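PDB 1IHN: hypothetical protein MTH938 from Methanothermobacter thermautotrophicus, which is of unknown function, a member of the uncharacterised DUF498/DUF598 family with a tertiary fold that was novel when solved. Local coordinates for residues 41-44 against 49-52. Sequence-based numbering, arbitrary orientation.
Sequences RKYG and MAEE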
ATOM      1  N   ARG A  41     -11.755   8.821 -10.695  1.00 32.48           N
ATOM      2  CA  ARG A  41     -12.378  10.108 -10.981  1.00 32.67           C
ATOM      3  C   ARG A  41     -11.402  11.082 -11.613  1.00 32.96           C
ATOM      4  O   ARG A  41     -11.780  11.880 -12.468  1.00 31.00           O
ATOM      5  CB  ARG A  41     -12.938  10.723  -9.699  1.00 34.74           C
ATOM      6  CG  ARG A  41     -14.169  10.023  -9.180  1.00 35.54           C
ATOM      7  CD  ARG A  41     -14.492  10.446  -7.761  1.00 33.25           C
ATOM      8  NE  ARG A  41     -15.745   9.853  -7.307  1.00 40.99           N
ATOM      9  CZ  ARG A  41     -16.112   9.775  -6.034  1.00 38.78           C
ATOM     10  NH1 ARG A  41     -15.317  10.253  -5.087  1.00 36.14           N
ATOM     11  NH2 ARG A  41     -17.269   9.219  -5.710  1.00 46.09           N
ATOM     12  N   LYS A  42     -10.145  11.013 -11.195  1.00 32.37           N
ATOM     13  CA  LYS A  42      -9.138  11.913 -11.727  1.00 32.58           C
ATOM     14  C   LYS A  42      -8.498  11.474 -13.040  1.00 34.70           C
ATOM     15  O   LYS A  42      -8.169  12.312 -13.880  1.00 39.34           O
ATOM     16  CB  LYS A  42      -8.038  12.140 -10.691  1.00 32.65           C
ATOM     17  CG  LYS A  42      -6.977  13.129 -11.153  1.00 36.50           C
ATOM     18  CD  LYS A  42      -6.044  13.514 -10.017  1.00 42.70           C
ATOM     19  CE  LYS A  42      -5.157  14.680 -10.406  1.00 45.44           C
ATOM     20  NZ  LYS A  42      -4.272  15.082  -9.279  1.00 53.59           N
ATOM     21  N   TYR A  43      -8.325  10.171 -13.227  1.00 29.09           N
ATOM     22  CA  TYR A  43      -7.680   9.671 -14.436  1.00 30.77           C
ATOM     23  C   TYR A  43      -8.540   8.805 -15.349  1.00 30.87           C
ATOM     24  O   TYR A  43      -8.150   8.525 -16.484  1.00 36.30           O
ATOM     25  CB  TYR A  43      -6.417   8.887 -14.062  1.00 29.40           C
ATOM     26  CG  TYR A  43      -5.430   9.680 -13.234  1.00 36.67           C
ATOM     27  CD1 TYR A  43      -5.110   9.289 -11.931  1.00 36.09           C
ATOM     28  CD2 TYR A  43      -4.810  10.812 -13.755  1.00 30.95           C
ATOM     29  CE1 TYR A  43      -4.193  10.005 -11.173  1.00 37.69           C
ATOM     30  CE2 TYR A  43      -3.893  11.538 -13.007  1.00 38.84           C
ATOM     31  CZ  TYR A  43      -3.586  11.132 -11.717  1.00 44.22           C
ATOM     32  OH  TYR A  43      -2.664  11.847 -10.982  1.00 42.26           O
ATOM     33  N   GLY A  44      -9.699   8.375 -14.862  1.00 29.10           N
ATOM     34  CA  GLY A  44     -10.560   7.529 -15.670  1.00 23.23           C
ATOM     35  C   GLY A  44     -10.163   6.077 -15.493  1.00 28.44           C
ATOM     36  O   GLY A  44     -10.691   5.192 -16.160  1.00 33.61           O
HETATM   37  N   MSE A  49      -2.306   5.924  -9.842  1.00 34.09           N
HETATM   38  CA  MSE A  49      -2.659   6.374  -8.505  1.00 34.16           C
HETATM   39  C   MSE A  49      -2.557   7.876  -8.356  1.00 33.92           C
HETATM   40  O   MSE A  49      -1.541   8.477  -8.703  1.00 32.24           O
HETATM   41  CB  MSE A  49      -1.761   5.704  -7.466  1.00 38.71           C
HETATM   42  CG  MSE A  49      -2.197   5.956  -6.033  1.00 42.25           C
HETATM   43 SE   MSE A  49      -1.026   5.117  -4.740  1.00 50.17          SE
HETATM   44  CE  MSE A  49      -1.458   3.281  -5.106  1.00 35.10           C
ATOM     45  N   ALA A  50      -3.619   8.481  -7.839  1.00 33.09           N
ATOM     46  CA  ALA A  50      -3.633   9.918  -7.620  1.00 33.06           C
ATOM     47  C   ALA A  50      -2.908  10.158  -6.301  1.00 39.34           C
ATOM     48  O   ALA A  50      -2.924   9.293  -5.415  1.00 40.25           O
ATOM     49  CB  ALA A  50      -5.065  10.417  -7.533  1.00 30.88           C
ATOM     50  N   GLU A  51      -2.267  11.315  -6.164  1.00 40.80           N
ATOM     51  CA  GLU A  51      -1.557  11.618  -4.928  1.00 41.70           C
ATOM     52  C   GLU A  51      -2.553  11.791  -3.792  1.00 34.05           C
ATOM     53  O   GLU A  51      -2.213  11.604  -2.625  1.00 29.89           O
ATOM     54  CB  GLU A  51      -0.711  12.888  -5.064  1.00 48.51           C
ATOM     55  CG  GLU A  51       0.080  13.194  -3.793  1.00 64.19           C
ATOM     56  CD  GLU A  51       0.897  14.468  -3.878  1.00 71.31           C
ATOM     57  OE1 GLU A  51       0.309  15.537  -4.155  1.00 71.82           O
ATOM     58  OE2 GLU A  51       2.126  14.398  -3.658  1.00 73.59           O
ATOM     59  N   GLU A  52      -3.787  12.144  -4.139  1.00 31.06           N
ATOM     60  CA  GLU A  52      -4.826  12.327  -3.137  1.00 33.81           C
ATOM     61  C   GLU A  52      -5.024  11.038  -2.334  1.00 31.58           C
ATOM     62  O   GLU A  52      -5.468  11.078  -1.188  1.00 36.17           O
ATOM     63  CB  GLU A  52      -6.155  12.722  -3.791  1.00 37.87           C
ATOM     64  CG  GLU A  52      -6.154  14.059  -4.516  1.00 52.30           C
ATOM     65  CD  GLU A  52      -5.888  13.928  -6.005  1.00 53.91           C
ATOM     66  OE1 GLU A  52      -4.723  13.684  -6.394  1.00 47.59           O
ATOM     67  OE2 GLU A  52      -6.856  14.066  -6.788  1.00 55.69           O
TER
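Tyr-43 sets the edge of its ring against the backbone of Ala-50. Ring atom CE1 of Tyr-43 lies 3.6 Å from CA of Ala-50, close to the ring plane, and the amide N of Ala-50 also sits at this edge. The methyl CB of Ala-50 is 3.8 Å from CE1 of Tyr-43. CD of Lys-42 comes to 4.1 Å from CB of Ala-50. The methyl therefore meets side chains of both Tyr-43 and Lys-42.

Lys-42 runs out from the helix fully extended, with CG anti to the backbone N (chi1 -177°). Its CG lies over the centre of one face of the Tyr-43 ring, 3.9 Å above the plane. Beyond Ala-50, NZ of Lys-42 forms a salt bridge with OE1 of Glu-52 at 3.2 Å. The ammonium reaches OE1 on its syn side, 30° out of the carboxylate plane. Glu-52 crosses the lysine at about a right angle, and its bend at chi2 (95°) brings OE2 to 3.4 Å from CD of Lys-42. With an alanine in place of Glu-52, the Lys-42 ammonium is likely to lose this carboxylate partner, and the extended lysine chain to be freer to swing.

The contact joins the C-terminal end of helix 36-43 to the connection between strand 48-49 and helix 52-58. Ser-39 OG of the same helix hydrogen-bonds the amide N of Ala-50, and Ile-38 touches the side chains of Ala-50 and Glu-52. The backbone of Met-49, a selenomethionine, hydrogen-bonds to Glu-76 and Gly-78. The chemistry is thus mixed: a small apolar patch around a buried alanine, bordered by one ion pair that probably adds a modest electrostatic tie between the helix end and the connection.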